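Local coordinates for metallo-beta-lactamase (Serratia marcescens, PDB 6K4T), which probably hydrolyses the amide bond of beta-lactam antibiotics with the help of two zinc ions, as subclass B3 metallo-beta-lactamases do, at residues G25-L30 with A214-N219; S70-E75 with F172-T177; A96-T101 with G149-G154. All coordinates share one frame; numbering follows the deposited sequence. Where two conformers were deposited one is given.

Contact 1. Residues G25-L30 with A214-N219; sequences GISAVL and AHPEVN. With ZN (zinc ion), chain C; JKE (2-sulfanylbenzoic acid), chain D.
The backbones of Gly25-Leu30 and Ala214-Asn219 come closest at Ser27 with Ala214, whose CA atoms lie 5.1 Å apart, and at Ile26 with His215. Ser27 N donates a hydrogen bond to Ala214 O at 2.9 Å, nearly straight at 166°. Beyond this point the chains part: a single direct backbone bond joins two irregular segments, not a ladder of strand pairs. Ser27 also turns its side chain toward the other segment. OG packs 3.3 Å from Pro216 CB while forming its own hydrogen bond with Ala213 O, so a small hydroxyl residue fits where a backbone carbonyl and a proline ring come close together. Pro216, its ring also lying against Gly25 O, starts the short 3-10 segment 216-218. Ile26 begins by heading away, but its chi2 of -74° turns the end of the chain back, and CD1 comes 3.5 Å from His215 CE1, approaching the imidazole obliquely; the two side chains run alongside each other, pointing the same way. The imidazole is held at both nitrogens. NE2 binds a zinc ion at 2.1 Å, and ND1 donates to a water 2.8 Å away that lies in the ring plane. That water in turn donates to Gly25 O at 2.6 Å and to Glu217 OE1, tying both segments to the metal ligand and helping to fix the ring's rotation. Asp76 and His77 are further protein ligands of this zinc, and the sulfur and one carboxylate oxygen of 2-sulfanylbenzoic acid also bind it. Around the contact, Ile26 rests on helix 75-78 and Ser27 on Ile212 of strand 210-213, while Tyr20 of strand 18-20 touches both Ser27 and Pro216.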
ATOM      1  N   GLY A  25       3.741  -9.421  -8.035  1.00  7.76           N
ATOM      2  CA  GLY A  25       4.775  -8.430  -7.726  1.00  7.73           C
ATOM      3  C   GLY A  25       4.303  -7.211  -6.940  1.00  7.17           C
ATOM      4  O   GLY A  25       5.135  -6.442  -6.486  1.00  8.65           O
ATOM      5  N   ILE A  26       2.985  -6.982  -6.864  1.00  6.79           N
ATOM      6  CA  ILE A  26       2.448  -5.806  -6.171  1.00  6.55           C
ATOM      7  C   ILE A  26       1.317  -6.233  -5.244  1.00  6.01           C
ATOM      8  O   ILE A  26       0.366  -6.909  -5.655  1.00  6.49           O
ATOM      9  CB  ILE A  26       1.952  -4.703  -7.132  1.00  6.97           C
ATOM     10  CG1 ILE A  26       3.083  -4.251  -8.057  1.00  7.58           C
ATOM     11  CG2 ILE A  26       1.360  -3.545  -6.356  1.00  7.47           C
ATOM     12  CD1 ILE A  26       4.101  -3.391  -7.361  1.00  8.73           C
ATOM     13  N   SER A  27       1.376  -5.797  -3.986  1.00  5.92           N
ATOM     14  CA  SER A  27       0.341  -6.133  -3.013  1.00  6.35           C
ATOM     15  C   SER A  27      -0.959  -5.396  -3.314  1.00  5.80           C
ATOM     16  O   SER A  27      -0.960  -4.219  -3.632  1.00  6.80           O
ATOM     17  CB  SER A  27       0.773  -5.818  -1.615  1.00  6.12           C
ATOM     18  OG  SER A  27       1.898  -6.604  -1.297  1.00  6.99           O
ATOM     19  N   ALA A  28      -2.067  -6.108  -3.129  1.00  6.47           N
ATOM     20  CA  ALA A  28      -3.360  -5.518  -2.920  1.00  6.34           C
ATOM     21  C   ALA A  28      -4.073  -6.405  -1.913  1.00  6.38           C
ATOM     22  O   ALA A  28      -3.892  -7.630  -1.900  1.00  6.40           O
ATOM     23  CB  ALA A  28      -4.131  -5.435  -4.218  1.00  6.30           C
ATOM     24  N   VAL A  29      -4.863  -5.788  -1.035  1.00  7.55           N
ATOM     25  CA  VAL A  29      -5.537  -6.499   0.041  1.00  7.70           C
ATOM     26  C   VAL A  29      -7.038  -6.190  -0.012  1.00  7.30           C
ATOM     27  O   VAL A  29      -7.468  -5.049  -0.146  1.00  7.33           O
ATOM     28  CB  VAL A  29      -4.929  -6.159   1.412  1.00  9.32           C
ATOM     29  CG1 VAL A  29      -5.882  -6.477   2.555  1.00  9.97           C
ATOM     30  CG2 VAL A  29      -3.591  -6.858   1.589  1.00 10.94           C
ATOM     31  N   LEU A  30      -7.838  -7.248   0.137  1.00  6.99           N
ATOM     32  CA  LEU A  30      -9.255  -7.104   0.378  1.00  7.83           C
ATOM     33  C   LEU A  30      -9.549  -7.378   1.849  1.00  8.22           C
ATOM     34  O   LEU A  30      -9.223  -8.473   2.370  1.00  7.81           O
ATOM     35  CB  LEU A  30     -10.042  -8.072  -0.499  1.00  8.08           C
ATOM     36  CG  LEU A  30     -11.548  -7.819  -0.490  1.00  9.90           C
ATOM     37  CD1 LEU A  30     -11.885  -6.609  -1.353  1.00 10.09           C
ATOM     38  CD2 LEU A  30     -12.329  -9.032  -0.936  1.00 10.90           C
ATOM     39  N   ALA A 214       3.739  -2.762   0.350  1.00  6.64           N
ATOM     40  CA  ALA A 214       3.203  -2.468  -0.984  1.00  7.05           C
ATOM     41  C   ALA A 214       3.940  -3.268  -2.069  1.00  6.59           C
ATOM     42  O   ALA A 214       3.310  -3.834  -2.973  1.00  6.34           O
ATOM     43  CB  ALA A 214       3.286  -0.984  -1.241  1.00  7.75           C
ATOM     44  N   HIS A 215       5.269  -3.325  -1.967  1.00  6.10           N
ATOM     45  CA  HIS A 215       6.083  -4.324  -2.662  1.00  6.25           C
ATOM     46  C   HIS A 215       6.216  -5.527  -1.745  1.00  6.34           C
ATOM     47  O   HIS A 215       6.905  -5.427  -0.728  1.00  6.36           O
ATOM     48  CB  HIS A 215       7.461  -3.745  -3.049  1.00  6.66           C
ATOM     49  CG  HIS A 215       7.358  -2.759  -4.168  1.00  6.38           C
ATOM     50  ND1 HIS A 215       7.334  -3.167  -5.490  1.00  7.17           N
ATOM     51  CD2 HIS A 215       7.193  -1.411  -4.183  1.00  6.28           C
ATOM     52  CE1 HIS A 215       7.169  -2.120  -6.269  1.00  7.08           C
ATOM     53  NE2 HIS A 215       7.102  -1.019  -5.499  1.00  6.87           N
ATOM     54  N   PRO A 216       5.525  -6.656  -2.032  1.00  6.93           N
ATOM     55  CA  PRO A 216       5.338  -7.692  -1.015  1.00  8.06           C
ATOM     56  C   PRO A 216       6.664  -8.273  -0.506  1.00  7.89           C
ATOM     57  O   PRO A 216       6.740  -8.688   0.626  1.00  6.76           O
ATOM     58  CB  PRO A 216       4.434  -8.730  -1.703  1.00  8.97           C
ATOM     59  CG  PRO A 216       4.537  -8.435  -3.181  1.00  7.74           C
ATOM     60  CD  PRO A 216       4.805  -6.952  -3.281  1.00  7.63           C
ATOM     61  N   GLU A 217       7.687  -8.287  -1.355  1.00  7.85           N
ATOM     62  CA  GLU A 217       8.960  -8.917  -0.950  1.00  8.03           C
ATOM     63  C   GLU A 217       9.700  -8.085   0.109  1.00  8.54           C
ATOM     64  O   GLU A 217      10.627  -8.576   0.781  1.00  8.89           O
ATOM     65  CB  GLU A 217       9.847  -9.170  -2.172  1.00  9.67           C
ATOM     66  CG  GLU A 217      10.469  -7.935  -2.786  1.00 11.07           C
ATOM     67  CD  GLU A 217       9.592  -6.975  -3.564  1.00 12.26           C
ATOM     68  OE1 GLU A 217       8.413  -7.319  -3.905  1.00 10.67           O
ATOM     69  OE2 GLU A 217      10.100  -5.829  -3.783  1.00 16.99           O
ATOM     70  N   VAL A 218       9.265  -6.838   0.288  1.00  8.04           N
ATOM     71  CA  VAL A 218       9.853  -5.977   1.295  1.00  7.68           C
ATOM     72  C   VAL A 218       9.751  -6.627   2.678  1.00  8.80           C
ATOM     73  O   VAL A 218      10.671  -6.487   3.485  1.00 11.82           O
ATOM     74  CB  VAL A 218       9.248  -4.560   1.244  1.00  7.69           C
ATOM     75  CG1 VAL A 218       9.478  -3.782   2.535  1.00  8.50           C
ATOM     76  CG2 VAL A 218       9.840  -3.797   0.074  1.00  7.70           C
ATOM     77  N   ASN A 219       8.658  -7.341   2.949  1.00  7.40           N
ATOM     78  CA  ASN A 219       8.519  -8.127   4.182  1.00  7.12           C
ATOM     79  C   ASN A 219       8.434  -9.620   3.859  1.00  7.50           C
ATOM     80  O   ASN A 219       7.699 -10.370   4.532  1.00  7.86           O
ATOM     81  CB  ASN A 219       7.339  -7.666   5.042  1.00  7.24           C
ATOM     82  CG  ASN A 219       7.278  -8.360   6.384  1.00  7.17           C
ATOM     83  OD1 ASN A 219       8.318  -8.705   6.947  1.00  9.20           O
ATOM     84  ND2 ASN A 219       6.076  -8.616   6.884  1.00  7.58           N
TER
HETATM   85 ZN    ZN C 302       6.245   0.776  -6.077  1.00  7.86          ZN
HETATM   86  SD  JKE D 303       7.209   2.713  -6.968  1.00 10.00           S
HETATM   87  CG  JKE D 303       8.626   1.744  -4.159  1.00  9.65           C
HETATM   88  CZ  JKE D 303       9.424   2.065  -5.359  1.00  9.63           C
HETATM   89  CD1 JKE D 303       9.784   2.811  -7.693  1.00 10.00           C
HETATM   90  OD1 JKE D 303       9.238   1.573  -3.104  1.00  9.71           O
HETATM   91  CD2 JKE D 303      11.652   2.185  -6.314  1.00 11.77           C
HETATM   92  OD2 JKE D 303       7.326   1.645  -4.189  1.00  9.78           O
HETATM   93  CE1 JKE D 303       8.901   2.531  -6.644  1.00  9.65           C
HETATM   94  CE2 JKE D 303      10.810   1.895  -5.256  1.00 10.61           C
HETATM   95  CG1 JKE D 303      11.158   2.645  -7.527  1.00 11.26           C
HETATM   96  O   HOH W   1       7.688  -5.885  -6.154  1.00 11.35           O

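Contact 2. Residues S70-E75 with F172-T177; sequences STHSHE and FADSLT. With ZN (zinc ion), chain B; JKE (2-sulfanylbenzoic acid), chain D.
Thr71 lays its methyl CG2 against the ring of Phe172, 3.5 Å from CD1 and about as far from CE1, meeting the ring obliquely as the two side chains cross at about a right angle. A beta-branched threonine serves two surroundings here: the methyl goes to the aromatic side, and OG1 is hydrogen-bonded to Asp41. Its CB also lies over one face of the Asp174 carboxylate, 3.3 Å from OD1. That same OD1 accepts a hydrogen bond from His72 ND1 at 2.7 Å and 162°, using the syn lone pair and lying close to the imidazole plane; ring and carboxylate are turned 39° against each other. A chi1 of -168° swings the Asp174 carboxylate away from its own backbone N and across to the histidine, and Ser175 N adds a weak bond to OD1. Holding ND1 in this way orients the other ring nitrogen, NE2, which binds zinc at 2.0 Å. Asp174 is thus a second-shell residue positioning a first-shell ligand. His72 and His74 open the HxHxDH sequence characteristic of metallo-beta-lactamases, set in the loop after strand 65-69. His74, at the N-cap position of helix 75-78, uses ND1 for the same metal at 2.1 Å, while its NE2 is hydrogen-bonded to Asp111. His150 completes the protein ligands of this zinc. The sulfur of the bound 2-sulfanylbenzoic acid lies 2.2 Å from the metal, and its carboxylate meets hydroxyls of Phe172-Thr177: Thr177 OG1 donates to OD1 at 2.8 Å and, in one of two modelled conformers, Ser175 OG to OD2 at 2.7 Å.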
ATOM      1  N   SER A  70      -5.580   4.043  -1.266  1.00  6.97           N
ATOM      2  CA  SER A  70      -4.335   4.160  -2.006  1.00  6.24           C
ATOM      3  C   SER A  70      -3.178   4.403  -1.034  1.00  6.35           C
ATOM      4  O   SER A  70      -3.244   5.319  -0.197  1.00  6.76           O
ATOM      5  CB  SER A  70      -4.434   5.286  -3.001  1.00  6.76           C
ATOM      6  OG  SER A  70      -3.168   5.551  -3.605  1.00  7.02           O
ATOM      7  N   THR A  71      -2.125   3.604  -1.161  1.00  6.18           N
ATOM      8  CA  THR A  71      -0.856   3.901  -0.478  1.00  6.51           C
ATOM      9  C   THR A  71      -0.181   5.122  -1.120  1.00  6.43           C
ATOM     10  O   THR A  71      -0.072   6.157  -0.483  1.00  6.61           O
ATOM     11  CB  THR A  71       0.099   2.699  -0.483  1.00  7.03           C
ATOM     12  OG1 THR A  71       0.265   2.246  -1.833  1.00  7.08           O
ATOM     13  CG2 THR A  71      -0.374   1.584   0.428  1.00  7.67           C
ATOM     14  N   HIS A  72       0.264   4.985  -2.375  1.00  5.90           N
ATOM     15  CA  HIS A  72       0.760   6.128  -3.076  1.00  6.15           C
ATOM     16  C   HIS A  72       0.528   6.019  -4.576  1.00  6.01           C
ATOM     17  O   HIS A  72       0.265   4.947  -5.116  1.00  6.53           O
ATOM     18  CB  HIS A  72       2.236   6.374  -2.757  1.00  6.28           C
ATOM     19  CG  HIS A  72       3.212   5.423  -3.379  1.00  6.44           C
ATOM     20  ND1 HIS A  72       3.644   4.274  -2.754  1.00  6.85           N
ATOM     21  CD2 HIS A  72       3.871   5.478  -4.570  1.00  6.84           C
ATOM     22  CE1 HIS A  72       4.510   3.643  -3.541  1.00  6.50           C
ATOM     23  NE2 HIS A  72       4.677   4.372  -4.665  1.00  6.69           N
ATOM     24  N   SER A  73       0.684   7.178  -5.221  1.00  6.45           N
ATOM     25  CA  SER A  73       0.220   7.427  -6.573  1.00  6.33           C
ATOM     26  C   SER A  73       1.336   7.236  -7.605  1.00  6.66           C
ATOM     27  O   SER A  73       1.676   8.170  -8.316  1.00  8.57           O
ATOM     28  CB  SER A  73      -0.364   8.811  -6.625  1.00  7.37           C
ATOM     29  OG  SER A  73       0.510   9.749  -6.021  1.00  8.88           O
ATOM     30  N   HIS A  74       1.889   6.014  -7.668  1.00  6.93           N
ATOM     31  CA  HIS A  74       2.708   5.591  -8.831  1.00  7.12           C
ATOM     32  C   HIS A  74       2.002   4.458  -9.579  1.00  7.00           C
ATOM     33  O   HIS A  74       1.154   3.746  -9.016  1.00  7.03           O
ATOM     34  CB  HIS A  74       4.116   5.156  -8.393  1.00  7.66           C
ATOM     35  CG  HIS A  74       4.918   6.280  -7.846  1.00  6.83           C
ATOM     36  ND1 HIS A  74       5.938   6.115  -6.939  1.00  8.56           N
ATOM     37  CD2 HIS A  74       4.815   7.604  -8.073  1.00  6.55           C
ATOM     38  CE1 HIS A  74       6.450   7.299  -6.663  1.00  7.76           C
ATOM     39  NE2 HIS A  74       5.774   8.228  -7.321  1.00  7.65           N
ATOM     40  N   GLU A  75       2.370   4.283 -10.849  1.00  6.94           N
ATOM     41  CA  GLU A  75       1.661   3.374 -11.742  1.00  7.40           C
ATOM     42  C   GLU A  75       1.593   1.945 -11.178  1.00  7.08           C
ATOM     43  O   GLU A  75       0.646   1.233 -11.507  1.00  8.17           O
ATOM     44  CB  GLU A  75       2.299   3.388 -13.132  1.00  9.52           C
ATOM     45  CG  GLU A  75       3.700   2.803 -13.196  1.00 10.95           C
ATOM     46  CD  GLU A  75       4.385   2.709 -14.551  1.00 15.98           C
ATOM     47  OE1 GLU A  75       3.701   2.386 -15.521  1.00 21.51           O
ATOM     48  OE2 GLU A  75       5.618   2.915 -14.615  1.00 20.74           O
ATOM     49  N   PHE A 172      -0.813  -2.306   6.236  1.00  6.01           N
ATOM     50  CA  PHE A 172      -0.480  -2.261   4.817  1.00  6.23           C
ATOM     51  C   PHE A 172       0.500  -1.104   4.655  1.00  6.06           C
ATOM     52  O   PHE A 172       0.125   0.071   4.684  1.00  6.73           O
ATOM     53  CB  PHE A 172      -1.721  -2.109   3.931  1.00  6.26           C
ATOM     54  CG  PHE A 172      -1.504  -2.425   2.463  1.00  6.33           C
ATOM     55  CD1 PHE A 172      -0.700  -1.629   1.666  1.00  6.54           C
ATOM     56  CD2 PHE A 172      -2.085  -3.531   1.871  1.00  7.70           C
ATOM     57  CE1 PHE A 172      -0.504  -1.916   0.324  1.00  7.43           C
ATOM     58  CE2 PHE A 172      -1.885  -3.827   0.534  1.00  7.69           C
ATOM     59  CZ  PHE A 172      -1.085  -3.017  -0.237  1.00  6.85           C
ATOM     60  N   ALA A 173       1.773  -1.457   4.527  1.00  6.31           N
ATOM     61  CA  ALA A 173       2.858  -0.510   4.650  1.00  6.59           C
ATOM     62  C   ALA A 173       3.141   0.144   3.299  1.00  6.00           C
ATOM     63  O   ALA A 173       3.531  -0.552   2.352  1.00  6.58           O
ATOM     64  CB  ALA A 173       4.100  -1.180   5.192  1.00  7.16           C
ATOM     65  N   ASP A 174       3.000   1.476   3.245  1.00  5.38           N
ATOM     66  CA  ASP A 174       3.433   2.232   2.088  1.00  6.20           C
ATOM     67  C   ASP A 174       4.959   2.127   1.942  1.00  7.02           C
ATOM     68  O   ASP A 174       5.693   1.785   2.882  1.00  7.23           O
ATOM     69  CB  ASP A 174       2.997   3.684   2.188  1.00  5.87           C
ATOM     70  CG  ASP A 174       3.163   4.463   0.897  1.00  6.14           C
ATOM     71  OD1 ASP A 174       3.209   3.820  -0.170  1.00  7.28           O
ATOM     72  OD2 ASP A 174       3.124   5.708   0.982  1.00  7.89           O
ATOM     73  N   SER A 175       5.414   2.380   0.718  1.00  7.40           N
ATOM     74  CA  SER A 175       6.834   2.464   0.415  0.50  6.89           C
ATOM     75  C   SER A 175       7.474   3.654   1.143  1.00  7.49           C
ATOM     76  O   SER A 175       6.932   4.750   1.152  1.00  7.96           O
ATOM     77  CB  SER A 175       7.017   2.556  -1.066  0.50  6.00           C
ATOM     78  OG  SER A 175       6.415   1.438  -1.698  0.50  4.66           O
ATOM     79  N   LEU A 176       8.656   3.429   1.718  1.00  7.08           N
ATOM     80  CA  LEU A 176       9.416   4.430   2.428  1.00  7.09           C
ATOM     81  C   LEU A 176      10.760   4.692   1.733  1.00  7.13           C
ATOM     82  O   LEU A 176      11.753   5.025   2.384  1.00  7.65           O
ATOM     83  CB  LEU A 176       9.659   3.919   3.850  1.00  7.45           C
ATOM     84  CG  LEU A 176       8.416   3.568   4.667  1.00  8.17           C
ATOM     85  CD1 LEU A 176       8.785   3.125   6.075  1.00  8.94           C
ATOM     86  CD2 LEU A 176       7.457   4.744   4.713  1.00  9.52           C
ATOM     87  N   THR A 177      10.829   4.456   0.423  1.00  7.64           N
ATOM     88  CA  THR A 177      12.076   4.380  -0.302  1.00  7.91           C
ATOM     89  C   THR A 177      12.460   5.719  -0.945  1.00  7.52           C
ATOM     90  O   THR A 177      11.703   6.371  -1.655  1.00  7.58           O
ATOM     91  CB  THR A 177      11.961   3.319  -1.395  1.00  8.64           C
ATOM     92  OG1 THR A 177      10.835   3.657  -2.209  1.00 10.19           O
ATOM     93  CG2 THR A 177      11.801   1.925  -0.827  1.00  9.02           C
TER
HETATM   94 ZN    ZN B 301       6.399   4.425  -5.770  1.00  7.12          ZN
HETATM   95  SD  JKE D 303       7.209   2.713  -6.968  1.00 10.00           S
HETATM   96  CG  JKE D 303       8.626   1.744  -4.159  1.00  9.65           C
HETATM   97  CZ  JKE D 303       9.424   2.065  -5.359  1.00  9.63           C
HETATM   98  CD1 JKE D 303       9.784   2.811  -7.693  1.00 10.00           C
HETATM   99  OD1 JKE D 303       9.238   1.573  -3.104  1.00  9.71           O
HETATM  100  CD2 JKE D 303      11.652   2.185  -6.314  1.00 11.77           C
HETATM  101  OD2 JKE D 303       7.326   1.645  -4.189  1.00  9.78           O
HETATM  102  CE1 JKE D 303       8.901   2.531  -6.644  1.00  9.65           C
HETATM  103  CE2 JKE D 303      10.810   1.895  -5.256  1.00 10.61           C
HETATM  104  CG1 JKE D 303      11.158   2.645  -7.527  1.00 11.26           C

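Contact 3. Residues A96-T101 with G149-G154; sequences AANVDT and GHTEGG. With ZN (zinc ion), chain B; JKE (2-sulfanylbenzoic acid), chain D.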
ATOM      1  N   ALA A  96      -3.951  13.732   1.122  1.00  7.68           N
ATOM      2  CA  ALA A  96      -4.412  14.957   0.483  1.00  7.50           C
ATOM      3  C   ALA A  96      -3.538  15.305  -0.717  1.00  7.93           C
ATOM      4  O   ALA A  96      -4.034  15.674  -1.772  1.00  8.34           O
ATOM      5  CB  ALA A  96      -4.438  16.078   1.495  1.00  7.63           C
ATOM      6  N   ALA A  97      -2.226  15.216  -0.539  1.00  6.95           N
ATOM      7  CA  ALA A  97      -1.299  15.698  -1.591  1.00  7.07           C
ATOM      8  C   ALA A  97      -1.202  14.720  -2.777  1.00  7.68           C
ATOM      9  O   ALA A  97      -0.585  15.055  -3.767  1.00 10.04           O
ATOM     10  CB  ALA A  97       0.072  15.934  -1.006  1.00  7.69           C
ATOM     11  N   ASN A  98      -1.770  13.519  -2.689  1.00  6.74           N
ATOM     12  CA  ASN A  98      -1.752  12.593  -3.814  1.00  6.36           C
ATOM     13  C   ASN A  98      -3.095  12.582  -4.556  1.00  6.33           C
ATOM     14  O   ASN A  98      -3.224  11.888  -5.577  1.00  6.45           O
ATOM     15  CB  ASN A  98      -1.380  11.175  -3.370  1.00  6.75           C
ATOM     16  CG  ASN A  98       0.089  10.972  -3.065  1.00  6.67           C
ATOM     17  OD1 ASN A  98       0.894  11.891  -3.213  1.00  7.35           O
ATOM     18  ND2 ASN A  98       0.437   9.756  -2.647  1.00  7.33           N
ATOM     19  N   VAL A  99      -4.110  13.285  -4.033  1.00  6.51           N
ATOM     20  CA  VAL A  99      -5.426  13.218  -4.652  1.00  8.04           C
ATOM     21  C   VAL A  99      -5.346  13.618  -6.131  1.00  7.59           C
ATOM     22  O   VAL A  99      -5.911  12.949  -7.009  1.00  7.42           O
ATOM     23  CB  VAL A  99      -6.429  14.073  -3.855  1.00  7.93           C
ATOM     24  CG1 VAL A  99      -7.674  14.383  -4.653  1.00  8.14           C
ATOM     25  CG2 VAL A  99      -6.787  13.408  -2.538  1.00  9.14           C
ATOM     26  N   ASP A 100      -4.709  14.749  -6.424  1.00  8.16           N
ATOM     27  CA  ASP A 100      -4.663  15.273  -7.773  0.50  9.07           C
ATOM     28  C   ASP A 100      -3.951  14.277  -8.707  1.00  8.16           C
ATOM     29  O   ASP A 100      -4.346  14.077  -9.845  1.00  9.24           O
ATOM     30  CB  ASP A 100      -3.986  16.642  -7.765  0.50 10.91           C
ATOM     31  CG  ASP A 100      -4.119  17.372  -9.081  0.50 13.19           C
ATOM     32  OD1 ASP A 100      -5.270  17.618  -9.478  0.50 16.01           O
ATOM     33  OD2 ASP A 100      -3.080  17.671  -9.683  0.50 16.41           O
ATOM     34  N   THR A 101      -2.896  13.638  -8.203  1.00  8.80           N
ATOM     35  CA  THR A 101      -2.177  12.647  -8.987  1.00  8.37           C
ATOM     36  C   THR A 101      -3.059  11.456  -9.329  1.00  7.68           C
ATOM     37  O   THR A 101      -3.034  10.960 -10.453  1.00  8.75           O
ATOM     38  CB  THR A 101      -0.929  12.129  -8.264  1.00  9.49           C
ATOM     39  OG1 THR A 101      -0.137  13.243  -7.848  1.00 11.84           O
ATOM     40  CG2 THR A 101      -0.140  11.189  -9.148  1.00  9.40           C
ATOM     41  N   GLY A 149       7.137  11.031   1.871  1.00  7.24           N
ATOM     42  CA  GLY A 149       8.556  10.994   1.591  1.00  7.55           C
ATOM     43  C   GLY A 149       8.837  10.441   0.217  1.00  7.66           C
ATOM     44  O   GLY A 149       9.447  11.090  -0.626  1.00  8.59           O
ATOM     45  N   HIS A 150       8.372   9.215  -0.010  1.00  6.58           N
ATOM     46  CA  HIS A 150       8.361   8.606  -1.343  1.00  6.37           C
ATOM     47  C   HIS A 150       7.411   9.391  -2.257  1.00  6.77           C
ATOM     48  O   HIS A 150       7.720   9.607  -3.424  1.00  6.92           O
ATOM     49  CB  HIS A 150       8.061   7.110  -1.222  1.00  6.51           C
ATOM     50  CG  HIS A 150       8.090   6.359  -2.508  1.00  6.21           C
ATOM     51  ND1 HIS A 150       9.265   5.890  -3.072  1.00  6.46           N
ATOM     52  CD2 HIS A 150       7.095   5.964  -3.335  1.00  6.35           C
ATOM     53  CE1 HIS A 150       8.975   5.217  -4.186  1.00  5.97           C
ATOM     54  NE2 HIS A 150       7.647   5.245  -4.363  1.00  5.66           N
ATOM     55  N   THR A 151       6.279   9.812  -1.679  1.00  6.41           N
ATOM     56  CA  THR A 151       5.351  10.793  -2.287  1.00  6.25           C
ATOM     57  C   THR A 151       4.835  11.671  -1.154  1.00  7.06           C
ATOM     58  O   THR A 151       4.871  11.247   0.011  1.00  6.79           O
ATOM     59  CB  THR A 151       4.167  10.133  -3.009  1.00  6.56           C
ATOM     60  OG1 THR A 151       3.343   9.482  -2.037  1.00  6.17           O
ATOM     61  CG2 THR A 151       4.582   9.178  -4.113  1.00  6.79           C
ATOM     62  N   GLU A 152       4.291  12.853  -1.484  1.00  6.96           N
ATOM     63  CA  GLU A 152       3.863  13.739  -0.425  1.00  8.24           C
ATOM     64  C   GLU A 152       2.614  13.164   0.260  1.00  7.57           C
ATOM     65  O   GLU A 152       2.403  13.353   1.468  1.00  7.99           O
ATOM     66  CB  GLU A 152       3.569  15.141  -0.944  1.00  9.91           C
ATOM     67  CG  GLU A 152       4.796  15.972  -1.253  1.00 13.73           C
ATOM     68  CD  GLU A 152       4.498  17.418  -1.606  1.00 18.75           C
ATOM     69  OE1 GLU A 152       3.319  17.765  -1.644  1.00 20.45           O
ATOM     70  OE2 GLU A 152       5.451  18.197  -1.815  1.00 28.87           O
ATOM     71  N   GLY A 153       1.753  12.456  -0.492  1.00  6.95           N
ATOM     72  CA  GLY A 153       0.466  11.993   0.044  1.00  6.70           C
ATOM     73  C   GLY A 153       0.437  10.525   0.447  1.00  5.84           C
ATOM     74  O   GLY A 153      -0.637   9.951   0.614  1.00  7.00           O
ATOM     75  N   GLY A 154       1.608   9.917   0.674  1.00  6.21           N
ATOM     76  CA  GLY A 154       1.665   8.493   1.043  1.00  6.12           C
ATOM     77  C   GLY A 154       0.916   8.209   2.326  1.00  6.46           C
ATOM     78  O   GLY A 154       1.070   8.938   3.314  1.00  6.94           O
TER
HETATM   79 ZN    ZN B 301       6.399   4.425  -5.770  1.00  7.12          ZN
HETATM   80  SD  JKE D 303       7.209   2.713  -6.968  1.00 10.00           S
HETATM   81  CG  JKE D 303       8.626   1.744  -4.159  1.00  9.65           C
HETATM   82  CZ  JKE D 303       9.424   2.065  -5.359  1.00  9.63           C
HETATM   83  CD1 JKE D 303       9.784   2.811  -7.693  1.00 10.00           C
HETATM   84  OD1 JKE D 303       9.238   1.573  -3.104  1.00  9.71           O
HETATM   85  CD2 JKE D 303      11.652   2.185  -6.314  1.00 11.77           C
HETATM   86  OD2 JKE D 303       7.326   1.645  -4.189  1.00  9.78           O
HETATM   87  CE1 JKE D 303       8.901   2.531  -6.644  1.00  9.65           C
HETATM   88  CE2 JKE D 303      10.810   1.895  -5.256  1.00 10.61           C
HETATM   89  CG1 JKE D 303      11.158   2.645  -7.527  1.00 11.26           C
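This is a polar, largely buried contact between two loops, one joining strand 91-95 to helix 99-104 and the other joining strand 140-146 to strand 155-163, so that it bridges the two sheets of the fold. Asn98 carries it with both ends of its amide. ND2 donates to Thr151 OG1 at 3.0 Å in an almost straight bond (170°) that lies in the amide plane, and OD1 accepts a weaker, bent bond from Gly153 N at 2.9 Å. Asparagine suits the place because one short, flat group supplies a donor and an acceptor together; with chi1 near -75° it extends over the type I turn of Thr151-Gly154. Gly153 passes close, its CA 4.4 Å from that of Ala97, and in the direction a side chain would take lies Asn98 N, so the residue without one fits. At the outer margin Ala97 CB touches Glu152 CB at 3.6 Å. His150, just before Thr151, presents NE2 to the zinc held also by His72 and His74, while its CE1 packs 3.4 Å from atom CZ of the bound 2-sulfanylbenzoic acid. A histidine supplied by this loop to complete the three-histidine zinc site is typical of metallo-beta-lactamases.

The three contacts surround one dinuclear zinc site. Contacts 2 and 3 contribute the three histidines of the first zinc, and contact 1 gives His215 to the second, 3.7 Å from the first zinc, centre to centre. The sulfur of 2-sulfanylbenzoic acid bridges the two metals, and residues of all three contacts also touch the ligand. Contact 2 lies in the middle: its centre is about 10 Å from that of contact 1 and about 9 Å from that of contact 3, whereas those two are about 19 Å apart. Probable hydrogen bonds join neighbours, Ala214 N to Ala173 O at 3.0 Å and His150 ND1 to Thr177 O at 2.9 Å.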